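Local coordinates for protein Alpha/beta hydrolase (Legionella pneumophila subsp. pneumophila str. Philadelphia 1, PDB 4EZI) that is of unknown function but has an alpha/beta-hydrolase fold and may hydrolyse ester bonds, perhaps as a triacylglycerol lipase, at residues N300-K305 and A326-H331; V177-L182 and P306-L311; I24-M29 and Y101-G106. All blocks are in the same frame, centred on the assembly; numbering follows the deposited sequence. Where two conformers were deposited one is given.

Contact 1 of 3, residues N300-K305 and A326-H331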
ATOM      1  N   ASN A 300      -3.976  12.828   6.999  1.00 10.31           N
ATOM      2  CA  ASN A 300      -2.701  13.442   7.429  1.00  9.96           C
ATOM      3  C   ASN A 300      -2.015  12.630   8.516  1.00 10.16           C
ATOM      4  O   ASN A 300      -2.435  12.644   9.666  1.00 11.79           O
ATOM      5  CB  ASN A 300      -2.930  14.880   7.879  1.00 10.01           C
ATOM      6  CG  ASN A 300      -3.351  15.791   6.727  1.00 10.82           C
ATOM      7  OD1 ASN A 300      -3.215  15.432   5.556  1.00 11.63           O
ATOM      8  ND2 ASN A 300      -3.839  16.994   7.064  1.00 11.82           N
ATOM      9  N   HIS A 301      -0.987  11.905   8.111  1.00 11.26           N
ATOM     10  CA  HIS A 301      -0.238  11.009   8.989  1.00 11.34           C
ATOM     11  C   HIS A 301       1.253  11.168   8.763  1.00 12.76           C
ATOM     12  O   HIS A 301       1.955  10.237   8.423  1.00 17.07           O
ATOM     13  CB  HIS A 301      -0.695   9.566   8.771  1.00 11.53           C
ATOM     14  CG  HIS A 301      -2.131   9.351   9.126  1.00 12.14           C
ATOM     15  ND1 HIS A 301      -2.539   9.005  10.397  1.00 14.38           N
ATOM     16  CD2 HIS A 301      -3.261   9.450   8.381  1.00 11.98           C
ATOM     17  CE1 HIS A 301      -3.858   8.915  10.424  1.00 15.35           C
ATOM     18  NE2 HIS A 301      -4.319   9.204   9.219  1.00 14.45           N
ATOM     19  N   TYR A 302       1.735  12.378   8.966  1.00 12.85           N
ATOM     20  CA  TYR A 302       3.142  12.653   8.789  1.00 13.15           C
ATOM     21  C   TYR A 302       3.696  13.446   9.965  1.00 13.27           C
ATOM     22  O   TYR A 302       4.734  14.081   9.825  1.00 15.45           O
ATOM     23  CB  TYR A 302       3.393  13.361   7.455  1.00 14.47           C
ATOM     24  CG  TYR A 302       2.522  14.574   7.238  1.00 13.84           C
ATOM     25  CD1 TYR A 302       2.894  15.793   7.753  1.00 16.82           C
ATOM     26  CD2 TYR A 302       1.310  14.496   6.537  1.00 14.77           C
ATOM     27  CE1 TYR A 302       2.092  16.927   7.601  1.00 18.44           C
ATOM     28  CE2 TYR A 302       0.504  15.630   6.375  1.00 17.33           C
ATOM     29  CZ  TYR A 302       0.905  16.836   6.912  1.00 19.44           C
ATOM     30  OH  TYR A 302       0.122  17.973   6.770  1.00 23.56           O
ATOM     31  N   ASP A 303       3.032  13.348  11.111  1.00 13.73           N
ATOM     32  CA  ASP A 303       3.430  14.098  12.302  1.00 14.87           C
ATOM     33  C   ASP A 303       3.403  13.229  13.547  1.00 14.77           C
ATOM     34  O   ASP A 303       2.748  13.542  14.544  1.00 18.31           O
ATOM     35  CB  ASP A 303       2.503  15.305  12.477  1.00 16.26           C
ATOM     36  CG  ASP A 303       3.021  16.301  13.513  1.00 18.47           C
ATOM     37  OD1 ASP A 303       4.258  16.399  13.712  1.00 19.14           O
ATOM     38  OD2 ASP A 303       2.171  17.001  14.116  1.00 21.37           O
ATOM     39  N   PHE A 304       4.125  12.120  13.485  1.00 15.21           N
ATOM     40  CA  PHE A 304       4.331  11.240  14.622  1.00 14.45           C
ATOM     41  C   PHE A 304       5.808  10.887  14.677  1.00 13.86           C
ATOM     42  O   PHE A 304       6.528  11.010  13.693  1.00 14.05           O
ATOM     43  CB  PHE A 304       3.469   9.980  14.537  1.00 15.09           C
ATOM     44  CG  PHE A 304       3.780   9.080  13.358  1.00 14.61           C
ATOM     45  CD1 PHE A 304       3.147   9.277  12.143  1.00 13.70           C
ATOM     46  CD2 PHE A 304       4.693   8.033  13.482  1.00 15.17           C
ATOM     47  CE1 PHE A 304       3.426   8.442  11.059  1.00 13.98           C
ATOM     48  CE2 PHE A 304       4.966   7.202  12.400  1.00 13.95           C
ATOM     49  CZ  PHE A 304       4.323   7.403  11.199  1.00 13.64           C
ATOM     50  N   LYS A 305       6.262  10.490  15.864  1.00 15.14           N
ATOM     51  CA  LYS A 305       7.641  10.104  16.053  1.00 15.37           C
ATOM     52  C   LYS A 305       7.906   8.730  15.451  1.00 14.15           C
ATOM     53  O   LYS A 305       7.307   7.741  15.893  1.00 15.86           O
ATOM     54  CB  LYS A 305       7.984  10.089  17.543  1.00 18.19           C
ATOM     55  CG  LYS A 305       9.449   9.748  17.830  1.00 24.41           C
ATOM     56  CD  LYS A 305       9.752   9.744  19.325  1.00 31.97           C
ATOM     57  CE  LYS A 305      11.216   9.429  19.584  1.00 39.33           C
ATOM     58  NZ  LYS A 305      11.465   9.068  21.019  1.00 45.10           N
ATOM     59  N   ALA A 326       5.813  14.729  -0.202  1.00 10.10           N
ATOM     60  CA  ALA A 326       6.908  13.947   0.399  1.00 10.74           C
ATOM     61  C   ALA A 326       7.904  14.880   1.089  1.00 10.59           C
ATOM     62  O   ALA A 326       8.382  14.591   2.193  1.00 10.96           O
ATOM     63  CB  ALA A 326       7.602  13.090  -0.648  1.00 10.42           C
ATOM     64  N   GLU A 327       8.199  16.009   0.461  1.00  9.92           N
ATOM     65  CA  GLU A 327       9.135  16.976   1.036  1.00 11.01           C
ATOM     66  C   GLU A 327       8.592  17.543   2.345  1.00 10.94           C
ATOM     67  O   GLU A 327       9.297  17.636   3.361  1.00 12.67           O
ATOM     68  CB  GLU A 327       9.449  18.075   0.026  1.00 11.70           C
ATOM     69  CG  GLU A 327      10.256  17.567  -1.142  1.00 13.06           C
ATOM     70  CD  GLU A 327      10.435  18.554  -2.275  1.00 17.64           C
ATOM     71  OE1 GLU A 327       9.466  19.293  -2.578  1.00 20.85           O
ATOM     72  OE2 GLU A 327      11.524  18.532  -2.899  1.00 18.89           O
HETATM   73  N   MSE A 328       7.307  17.868   2.351  1.00 11.12           N
HETATM   74  CA  MSE A 328       6.619  18.348   3.553  0.67 11.67           C
HETATM   75  C   MSE A 328       6.663  17.298   4.665  1.00 10.91           C
HETATM   76  O   MSE A 328       6.988  17.590   5.819  1.00 11.88           O
HETATM   77  CB  MSE A 328       5.170  18.670   3.202  0.67 12.09           C
HETATM   78  CG  MSE A 328       4.282  18.943   4.394  0.67 12.25           C
HETATM   79 SE   MSE A 328       2.442  18.989   3.806  0.50 13.39          SE
HETATM   80  CE  MSE A 328       2.197  17.070   3.524  0.67 17.29           C
ATOM     81  N   ALA A 329       6.358  16.042   4.325  1.00 10.81           N
ATOM     82  CA  ALA A 329       6.370  14.956   5.309  1.00 10.16           C
ATOM     83  C   ALA A 329       7.781  14.754   5.866  1.00 10.99           C
ATOM     84  O   ALA A 329       7.948  14.539   7.073  1.00 12.18           O
ATOM     85  CB  ALA A 329       5.855  13.665   4.687  1.00 11.55           C
ATOM     86  N   TYR A 330       8.778  14.813   4.993  1.00 10.92           N
ATOM     87  CA  TYR A 330      10.182  14.666   5.413  1.00 11.31           C
ATOM     88  C   TYR A 330      10.539  15.679   6.510  1.00 12.56           C
ATOM     89  O   TYR A 330      11.035  15.311   7.588  1.00 13.16           O
ATOM     90  CB  TYR A 330      11.099  14.858   4.223  1.00 11.52           C
ATOM     91  CG  TYR A 330      12.561  14.996   4.608  1.00 12.24           C
ATOM     92  CD1 TYR A 330      13.310  13.888   4.995  1.00 12.72           C
ATOM     93  CD2 TYR A 330      13.179  16.235   4.574  1.00 13.79           C
ATOM     94  CE1 TYR A 330      14.656  14.013   5.355  1.00 12.50           C
ATOM     95  CE2 TYR A 330      14.519  16.372   4.940  1.00 15.66           C
ATOM     96  CZ  TYR A 330      15.253  15.269   5.334  1.00 15.08           C
ATOM     97  OH  TYR A 330      16.599  15.414   5.679  1.00 16.86           O
ATOM     98  N   HIS A 331      10.241  16.952   6.270  1.00 13.36           N
ATOM     99  CA  HIS A 331      10.572  17.963   7.271  1.00 13.55           C
ATOM    100  C   HIS A 331       9.784  17.753   8.546  1.00 13.63           C
ATOM    101  O   HIS A 331      10.301  17.977   9.637  1.00 15.04           O
ATOM    102  CB  HIS A 331      10.389  19.368   6.720  1.00 15.16           C
ATOM    103  CG  HIS A 331      11.354  19.688   5.629  1.00 15.64           C
ATOM    104  ND1 HIS A 331      12.721  19.706   5.835  1.00 18.79           N
ATOM    105  CD2 HIS A 331      11.168  19.976   4.319  1.00 17.45           C
ATOM    106  CE1 HIS A 331      13.327  19.996   4.699  1.00 20.31           C
ATOM    107  NE2 HIS A 331      12.408  20.158   3.762  1.00 20.74           N
TER
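Y302 lies in the loop that leads from helix 292-299 into strand 310-314 of the alpha/beta-hydrolase sheet, and it meets M328 and A329 on helix 323-334, the crossover helix between strands 310-314 and 340-344. The backbones come close here, with Y302 CA 5.3 Å from A329 CA. M328, a selenomethionine, makes a Met-aromatic contact. Its methyl CE sits over one face of the Y302 ring, 3.8 Å from the centroid and 22° off the ring normal, which meets the geometry of a CH-pi contact. The methyl is displaced toward the rim, and its nearest ring neighbours are CE2 and CZ, with CE to CE2 at 3.6 Å. The selenium stands further out at the phenol end: SE is 4.7 Å from the centroid, in an oblique position, and 3.9 Å from Y302 OH. A bend at the last torsion of M328 (chi3 74°) turns CE back over the ring. Because M328 was modelled in two conformers, this methyl-over-ring geometry belongs to the one described. At the other end of the tyrosine, Y302 CB touches A329 CB at 3.7 Å, a contact that does not depend on that choice. With chi1 at 51°, Y302 CG lies between its own backbone N and carbonyl carbon, and the ring leans along the helix surface toward M328. Around this apolar patch the loop is fastened by polar bonds: Y302 O accepts from S332 OG, and D303 OD1 forms a salt bridge with K335 NZ. The two segments themselves share no hydrogen bond, and the attraction between them is dispersion and CH-pi, weakly directional.

Contact 2 of 3, residues V177-L182 and P306-L311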
ATOM      1  N   VAL A 177       0.660   4.564   7.816  1.00  8.36           N
ATOM      2  CA  VAL A 177      -0.362   4.440   8.861  1.00  8.48           C
ATOM      3  C   VAL A 177      -0.198   3.147   9.677  1.00  8.93           C
ATOM      4  O   VAL A 177      -0.435   3.134  10.895  1.00  9.85           O
ATOM      5  CB  VAL A 177      -1.806   4.662   8.331  1.00  8.92           C
ATOM      6  CG1 VAL A 177      -1.916   6.072   7.748  1.00 10.73           C
ATOM      7  CG2 VAL A 177      -2.241   3.582   7.332  1.00  9.05           C
HETATM    8  N   MSE A 178       0.274   2.081   9.034  1.00  8.13           N
HETATM    9  CA  MSE A 178       0.634   0.851   9.734  1.00  8.34           C
HETATM   10  C   MSE A 178       1.765   1.132  10.738  1.00  9.35           C
HETATM   11  O   MSE A 178       1.706   0.690  11.885  1.00  9.87           O
HETATM   12  CB  MSE A 178       1.090  -0.181   8.704  1.00  9.01           C
HETATM   13  CG  MSE A 178       1.560  -1.483   9.313  1.00 10.87           C
HETATM   14 SE   MSE A 178       2.224  -2.657   7.942  0.75  8.31          SE
HETATM   15  CE  MSE A 178       2.382  -4.201   9.079  1.00 11.53           C
ATOM     16  N   PHE A 179       2.799   1.812  10.280  1.00  9.12           N
ATOM     17  CA  PHE A 179       3.941   2.185  11.136  1.00  9.48           C
ATOM     18  C   PHE A 179       3.488   2.993  12.363  1.00  9.94           C
ATOM     19  O   PHE A 179       3.848   2.682  13.505  1.00 11.01           O
ATOM     20  CB  PHE A 179       4.888   2.979  10.264  1.00  9.49           C
ATOM     21  CG  PHE A 179       6.207   3.397  10.900  1.00  9.43           C
ATOM     22  CD1 PHE A 179       6.833   2.710  11.939  1.00 10.30           C
ATOM     23  CD2 PHE A 179       6.846   4.497  10.365  1.00  9.94           C
ATOM     24  CE1 PHE A 179       8.080   3.128  12.410  1.00 11.06           C
ATOM     25  CE2 PHE A 179       8.096   4.893  10.809  1.00 10.92           C
ATOM     26  CZ  PHE A 179       8.698   4.209  11.844  1.00 11.08           C
ATOM     27  N   GLU A 180       2.642   4.002  12.128  1.00  9.95           N
ATOM     28  CA  GLU A 180       2.123   4.826  13.189  1.00 10.76           C
ATOM     29  C   GLU A 180       1.371   3.991  14.212  1.00 10.41           C
ATOM     30  O   GLU A 180       1.553   4.162  15.430  1.00 12.44           O
ATOM     31  CB  GLU A 180       1.233   5.935  12.594  1.00 11.49           C
ATOM     32  CG  GLU A 180       0.658   6.874  13.610  1.00 13.24           C
ATOM     33  CD  GLU A 180      -0.217   7.921  13.003  1.00 15.75           C
ATOM     34  OE1 GLU A 180      -0.908   7.604  12.008  1.00 18.70           O
ATOM     35  OE2 GLU A 180      -0.241   9.055  13.526  1.00 20.26           O
HETATM   36  N   MSE A 181       0.499   3.115  13.735  1.00 10.57           N
HETATM   37  CA  MSE A 181      -0.328   2.306  14.608  1.00 10.83           C
HETATM   38  C   MSE A 181       0.473   1.254  15.358  1.00 10.76           C
HETATM   39  O   MSE A 181       0.168   0.965  16.515  1.00 12.36           O
HETATM   40  CB  MSE A 181      -1.479   1.676  13.827  1.00 10.47           C
HETATM   41  CG  MSE A 181      -2.493   0.945  14.694  1.00 12.73           C
HETATM   42 SE   MSE A 181      -3.999   0.226  13.706  0.75 12.67          SE
HETATM   43  CE  MSE A 181      -5.001   1.883  13.398  1.00 15.37           C
ATOM     44  N   LEU A 182       1.479   0.678  14.719  1.00 11.15           N
ATOM     45  CA  LEU A 182       2.377  -0.233  15.431  1.00 10.57           C
ATOM     46  C   LEU A 182       3.070   0.476  16.600  1.00 12.04           C
ATOM     47  O   LEU A 182       3.110  -0.034  17.720  1.00 13.83           O
ATOM     48  CB  LEU A 182       3.418  -0.836  14.489  1.00 11.13           C
ATOM     49  CG  LEU A 182       2.919  -1.963  13.567  1.00 10.11           C
ATOM     50  CD1 LEU A 182       4.025  -2.325  12.583  1.00 11.98           C
ATOM     51  CD2 LEU A 182       2.451  -3.180  14.367  1.00 12.10           C
ATOM     52  N   PRO A 306       8.818   8.660  14.470  1.00 13.56           N
ATOM     53  CA  PRO A 306       9.147   7.335  13.930  1.00 13.98           C
ATOM     54  C   PRO A 306       9.947   6.538  14.943  1.00 14.54           C
ATOM     55  O   PRO A 306      10.789   7.098  15.667  1.00 18.29           O
ATOM     56  CB  PRO A 306      10.016   7.647  12.723  1.00 16.49           C
ATOM     57  CG  PRO A 306       9.832   9.062  12.427  1.00 16.55           C
ATOM     58  CD  PRO A 306       9.463   9.734  13.700  1.00 14.66           C
ATOM     59  N   THR A 307       9.664   5.246  15.017  1.00 13.00           N
ATOM     60  CA  THR A 307      10.342   4.338  15.941  1.00 12.93           C
ATOM     61  C   THR A 307      11.280   3.365  15.192  1.00 13.63           C
ATOM     62  O   THR A 307      11.686   2.331  15.729  1.00 15.14           O
ATOM     63  CB  THR A 307       9.301   3.552  16.745  1.00 14.34           C
ATOM     64  OG1 THR A 307       8.422   2.888  15.821  1.00 14.37           O
ATOM     65  CG2 THR A 307       8.512   4.485  17.695  1.00 16.47           C
ATOM     66  N   ALA A 308      11.624   3.729  13.956  1.00 12.57           N
ATOM     67  CA  ALA A 308      12.548   2.986  13.114  1.00 12.09           C
ATOM     68  C   ALA A 308      13.079   3.924  12.052  1.00 11.47           C
ATOM     69  O   ALA A 308      12.418   4.917  11.715  1.00 12.08           O
ATOM     70  CB  ALA A 308      11.842   1.818  12.437  1.00 12.90           C
ATOM     71  N   PRO A 309      14.247   3.608  11.487  1.00 10.64           N
ATOM     72  CA  PRO A 309      14.721   4.332  10.315  1.00 10.83           C
ATOM     73  C   PRO A 309      13.660   4.391   9.231  1.00 10.30           C
ATOM     74  O   PRO A 309      12.994   3.374   8.954  1.00 10.42           O
ATOM     75  CB  PRO A 309      15.931   3.503   9.868  1.00 12.65           C
ATOM     76  CG  PRO A 309      16.402   2.830  11.108  1.00 14.99           C
ATOM     77  CD  PRO A 309      15.194   2.566  11.943  1.00 12.98           C
ATOM     78  N   LEU A 310      13.549   5.558   8.612  1.00 10.19           N
ATOM     79  CA  LEU A 310      12.467   5.874   7.691  1.00 10.13           C
ATOM     80  C   LEU A 310      13.008   6.528   6.427  1.00  9.82           C
ATOM     81  O   LEU A 310      13.682   7.558   6.498  1.00 11.36           O
ATOM     82  CB  LEU A 310      11.464   6.800   8.383  1.00 10.14           C
ATOM     83  CG  LEU A 310      10.299   7.336   7.558  1.00 10.12           C
ATOM     84  CD1 LEU A 310       9.391   6.199   7.100  1.00 10.56           C
ATOM     85  CD2 LEU A 310       9.526   8.371   8.376  1.00 11.68           C
ATOM     86  N   LEU A 311      12.651   5.940   5.286  1.00  9.61           N
ATOM     87  CA  LEU A 311      13.029   6.445   3.979  1.00  9.36           C
ATOM     88  C   LEU A 311      11.773   6.781   3.179  1.00  9.22           C
ATOM     89  O   LEU A 311      11.012   5.890   2.884  1.00  9.80           O
ATOM     90  CB  LEU A 311      13.855   5.416   3.196  1.00  9.89           C
ATOM     91  CG  LEU A 311      14.169   5.780   1.747  1.00  9.52           C
ATOM     92  CD1 LEU A 311      15.027   7.010   1.653  1.00 11.59           C
ATOM     93  CD2 LEU A 311      14.788   4.623   0.968  1.00 11.08           C
TER
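The backbone around F179 is a regular turn of helix 170-185, with F179 CA 7.8 Å from P306 CA, and it faces a bent, extended run that enters strand 310-314 at L310. The F179 side chain spans that distance. Its CG is anti to the backbone N (chi1 -176°), which sends the ring straight out from the helix into the bend, where P306, T307, A308 and L310 meet its far rim. CZ, the most distant ring atom, is 3.8 Å from P306 CB, the two side chains meeting at a slant. A308 N lies in the ring plane at the edge, 3.6 Å from CZ, and A308 CB reaches CE1 at 4.0 Å. T307 OG1 approaches the same CE1 from the other side of the ring plane, 3.4 Å away and oblique to the ring. The F179 and T307 side chains run past each other in opposite directions. L310 completes the set from the strand, its CD1 4.1 Å from F179 CE2. Beyond these segments V194 of strand 193-197 touches both F179 and L310, and the ring thus packs helix 170-185 of the alpha/beta-hydrolase fold on the run entering strand 310-314 of the central sheet. F179 alone accounts for 112 of the 187 Å² buried, one aromatic ring against several small groups. The chemistry is mainly van der Waals, with the T307 hydroxyl and A308 amide touching the ring without bonding to it. The fit of the ring among these groups, with no directional bond across the contact, probably determines how F179 sits.

Contact 3 of 3, residues I24-M29 and Y101-G106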
ATOM      1  N   ILE A  24      13.241 -14.501 -14.204  1.00 11.30           N
ATOM      2  CA  ILE A  24      12.515 -14.016 -15.388  1.00 11.81           C
ATOM      3  C   ILE A  24      11.741 -12.752 -15.074  1.00 11.40           C
ATOM      4  O   ILE A  24      11.746 -11.803 -15.855  1.00 11.84           O
ATOM      5  CB  ILE A  24      11.571 -15.114 -15.921  1.00 12.69           C
ATOM      6  CG1 ILE A  24      12.404 -16.269 -16.518  1.00 15.37           C
ATOM      7  CG2 ILE A  24      10.579 -14.581 -16.961  1.00 15.39           C
ATOM      8  CD1 ILE A  24      11.679 -17.586 -16.673  1.00 18.81           C
ATOM      9  N   ALA A  25      11.103 -12.705 -13.904  1.00  9.99           N
ATOM     10  CA  ALA A  25      10.331 -11.542 -13.531  1.00  9.47           C
ATOM     11  C   ALA A  25      11.220 -10.329 -13.291  1.00  9.62           C
ATOM     12  O   ALA A  25      10.881  -9.207 -13.702  1.00 10.47           O
ATOM     13  CB  ALA A  25       9.508 -11.842 -12.294  1.00 10.85           C
ATOM     14  N   LEU A  26      12.366 -10.540 -12.642  1.00  9.10           N
ATOM     15  CA  LEU A  26      13.280  -9.428 -12.373  1.00  9.80           C
ATOM     16  C   LEU A  26      13.844  -8.842 -13.666  1.00  9.67           C
ATOM     17  O   LEU A  26      14.019  -7.647 -13.786  1.00 10.01           O
ATOM     18  CB  LEU A  26      14.430  -9.889 -11.469  1.00 10.52           C
ATOM     19  CG  LEU A  26      14.054 -10.261 -10.034  1.00 11.57           C
ATOM     20  CD1 LEU A  26      15.156 -11.104  -9.361  1.00 13.98           C
ATOM     21  CD2 LEU A  26      13.760  -9.021  -9.195  1.00 12.84           C
ATOM     22  N   LYS A  27      14.137  -9.689 -14.636  1.00 10.47           N
ATOM     23  CA  LYS A  27      14.703  -9.225 -15.899  1.00 12.37           C
ATOM     24  C   LYS A  27      13.743  -8.319 -16.659  1.00 10.82           C
ATOM     25  O   LYS A  27      14.187  -7.473 -17.432  1.00 14.28           O
ATOM     26  CB  LYS A  27      15.118 -10.418 -16.746  1.00 14.26           C
ATOM     27  CG  LYS A  27      16.399 -11.061 -16.302  1.00 20.84           C
ATOM     28  CD  LYS A  27      16.850 -12.117 -17.311  1.00 27.41           C
ATOM     29  N   LYS A  28      12.443  -8.461 -16.440  1.00 11.59           N
ATOM     30  CA  LYS A  28      11.455  -7.602 -17.084  1.00 12.58           C
ATOM     31  C   LYS A  28      11.399  -6.173 -16.512  1.00 12.00           C
ATOM     32  O   LYS A  28      10.773  -5.303 -17.141  1.00 15.20           O
ATOM     33  CB  LYS A  28      10.053  -8.225 -16.977  1.00 12.74           C
ATOM     34  CG  LYS A  28       9.884  -9.490 -17.799  1.00 14.92           C
ATOM     35  CD  LYS A  28       8.539 -10.201 -17.622  1.00 15.18           C
ATOM     36  CE  LYS A  28       8.581 -11.553 -18.369  1.00 17.63           C
ATOM     37  NZ  LYS A  28       7.357 -12.375 -18.224  1.00 21.97           N
HETATM   38  N   MSE A  29      12.029  -5.917 -15.357  1.00 10.67           N
HETATM   39  CA  MSE A  29      11.852  -4.630 -14.655  0.67 10.82           C
HETATM   40  C   MSE A  29      13.174  -4.077 -14.139  1.00 10.67           C
HETATM   41  O   MSE A  29      13.429  -3.983 -12.944  1.00 10.25           O
HETATM   42  CB  MSE A  29      10.812  -4.796 -13.542  0.67 10.32           C
HETATM   43  CG  MSE A  29       9.425  -5.216 -14.076  0.67 12.84           C
HETATM   44 SE   MSE A  29       8.015  -5.156 -12.749  0.50 14.54          SE
HETATM   45  CE  MSE A  29       7.929  -3.232 -12.560  0.67 21.80           C
ATOM     46  N   TYR A 101       7.463  -8.480  -6.632  1.00  7.29           N
ATOM     47  CA  TYR A 101       7.554  -8.280  -5.185  1.00  8.03           C
ATOM     48  C   TYR A 101       8.120  -9.505  -4.505  1.00  7.72           C
ATOM     49  O   TYR A 101       9.015  -9.410  -3.670  1.00  8.17           O
ATOM     50  CB  TYR A 101       6.199  -7.866  -4.582  1.00  7.57           C
ATOM     51  CG  TYR A 101       5.584  -6.752  -5.373  1.00  9.05           C
ATOM     52  CD1 TYR A 101       6.089  -5.481  -5.289  1.00  8.93           C
ATOM     53  CD2 TYR A 101       4.554  -6.986  -6.264  1.00 10.75           C
ATOM     54  CE1 TYR A 101       5.608  -4.430  -6.109  1.00 10.89           C
ATOM     55  CE2 TYR A 101       4.070  -5.984  -7.083  1.00 12.51           C
ATOM     56  CZ  TYR A 101       4.589  -4.711  -7.002  1.00 11.86           C
ATOM     57  OH  TYR A 101       4.092  -3.737  -7.835  1.00 15.46           O
ATOM     58  N   LEU A 102       7.643 -10.676  -4.901  1.00  6.98           N
ATOM     59  CA  LEU A 102       8.194 -11.933  -4.398  1.00  7.42           C
ATOM     60  C   LEU A 102       9.665 -12.113  -4.786  1.00  7.08           C
ATOM     61  O   LEU A 102      10.500 -12.491  -3.964  1.00  7.92           O
ATOM     62  CB  LEU A 102       7.401 -13.127  -4.917  1.00  7.49           C
ATOM     63  CG  LEU A 102       5.948 -13.203  -4.490  1.00  8.51           C
ATOM     64  CD1 LEU A 102       5.365 -14.495  -5.032  1.00  9.57           C
ATOM     65  CD2 LEU A 102       5.797 -13.148  -2.958  1.00 10.99           C
ATOM     66  N   ALA A 103       9.975 -11.799  -6.039  1.00  7.27           N
ATOM     67  CA  ALA A 103      11.311 -11.995  -6.555  1.00  7.22           C
ATOM     68  C   ALA A 103      12.322 -11.127  -5.815  1.00  7.80           C
ATOM     69  O   ALA A 103      13.403 -11.579  -5.440  1.00  9.27           O
ATOM     70  CB  ALA A 103      11.336 -11.748  -8.053  1.00  8.81           C
ATOM     71  N   ALA A 104      11.974  -9.857  -5.639  1.00  7.89           N
ATOM     72  CA  ALA A 104      12.894  -8.915  -5.019  1.00  8.80           C
ATOM     73  C   ALA A 104      13.057  -9.179  -3.521  1.00  7.47           C
ATOM     74  O   ALA A 104      14.169  -9.266  -3.019  1.00  9.33           O
ATOM     75  CB  ALA A 104      12.413  -7.477  -5.300  1.00  9.43           C
ATOM     76  N   TYR A 105      11.939  -9.273  -2.813  1.00  8.20           N
ATOM     77  CA  TYR A 105      11.971  -9.380  -1.361  1.00  8.07           C
ATOM     78  C   TYR A 105      12.206 -10.783  -0.838  1.00  8.21           C
ATOM     79  O   TYR A 105      12.772 -10.937   0.250  1.00  9.86           O
ATOM     80  CB  TYR A 105      10.673  -8.834  -0.766  1.00  8.12           C
ATOM     81  CG  TYR A 105      10.535  -7.336  -0.819  1.00  8.98           C
ATOM     82  CD1 TYR A 105      11.378  -6.528  -0.084  1.00  9.35           C
ATOM     83  CD2 TYR A 105       9.541  -6.708  -1.580  1.00 10.32           C
ATOM     84  CE1 TYR A 105      11.265  -5.143  -0.107  1.00  9.98           C
ATOM     85  CE2 TYR A 105       9.416  -5.325  -1.623  1.00 10.46           C
ATOM     86  CZ  TYR A 105      10.277  -4.546  -0.883  1.00 10.06           C
ATOM     87  OH  TYR A 105      10.165  -3.165  -0.852  1.00 11.59           O
ATOM     88  N   GLY A 106      11.719 -11.772  -1.575  1.00  8.48           N
ATOM     89  CA  GLY A 106      11.765 -13.162  -1.167  1.00  8.69           C
ATOM     90  C   GLY A 106      12.896 -13.915  -1.830  1.00  8.27           C
ATOM     91  O   GLY A 106      13.871 -14.302  -1.164  1.00  9.62           O
TER
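L26 and A103 carry the contact, burying 51 and 48 Å² respectively against the facing segment, and A104 adds 14 Å². The closest CA atoms are those of L26 and A103, 6.7 Å apart, a distance consistent with the small side chain of A103 on helix 99-108. The A103 CB bond points at helix 19-27, and its methyl lies against the branch of the leucine: A103 CB is 3.7 Å from L26 CG, 3.8 Å from L26 CD2 and 4.1 Å from L26 CD1. All three branch atoms are thus within van der Waals range of one methyl carbon. L26 CG is anti to its carbonyl carbon (chi1 -68°), and this brings the fork across from helix 19-27 to A103. CD2 extends further along helix 99-108, reaching A104 N at 4.1 Å and A104 CB at 4.4 Å, a looser touch at the side of that residue. The backbone here is not perfectly regular, since a wider pi-type turn begins at A103 and runs to G106. L26 also touches L32 and V37 of the following loop and I100 of helix 99-108, so the leucine is buried within a small apolar cluster. Y105, on a different side of helix 99-108, packs against helix 355-370. Helix 99-108 links strand 74-80 to its parallel neighbour 112-116, a beta-alpha-beta crossover of the alpha/beta-hydrolase core, and the alanine-leucine packing lays the N-terminal helix 19-27 against this core element.

How the contacts relate
From the N terminus, contact 3 comes first: it closes the span from helix 19-27 to helix 99-108, which contains strands 41-51, 57-67 and 74-80, and is finished before the others begin. Contacts 1 and 2 then cross. Contact 2 opens on helix 170-185, contact 1 opens at 300-305, contact 2 closes at 306-311 and contact 1 at 326-331. The continuous run 300-311, a loop that enters strand 310-314, thus serves both, and the two touch: H301 ND1 lies 2.7 Å from E180 OE1, a probable hydrogen bond. Together they join helices 170-185 and 323-334 to this run, whereas contact 3 lies 25 Å from contact 2, centre to centre.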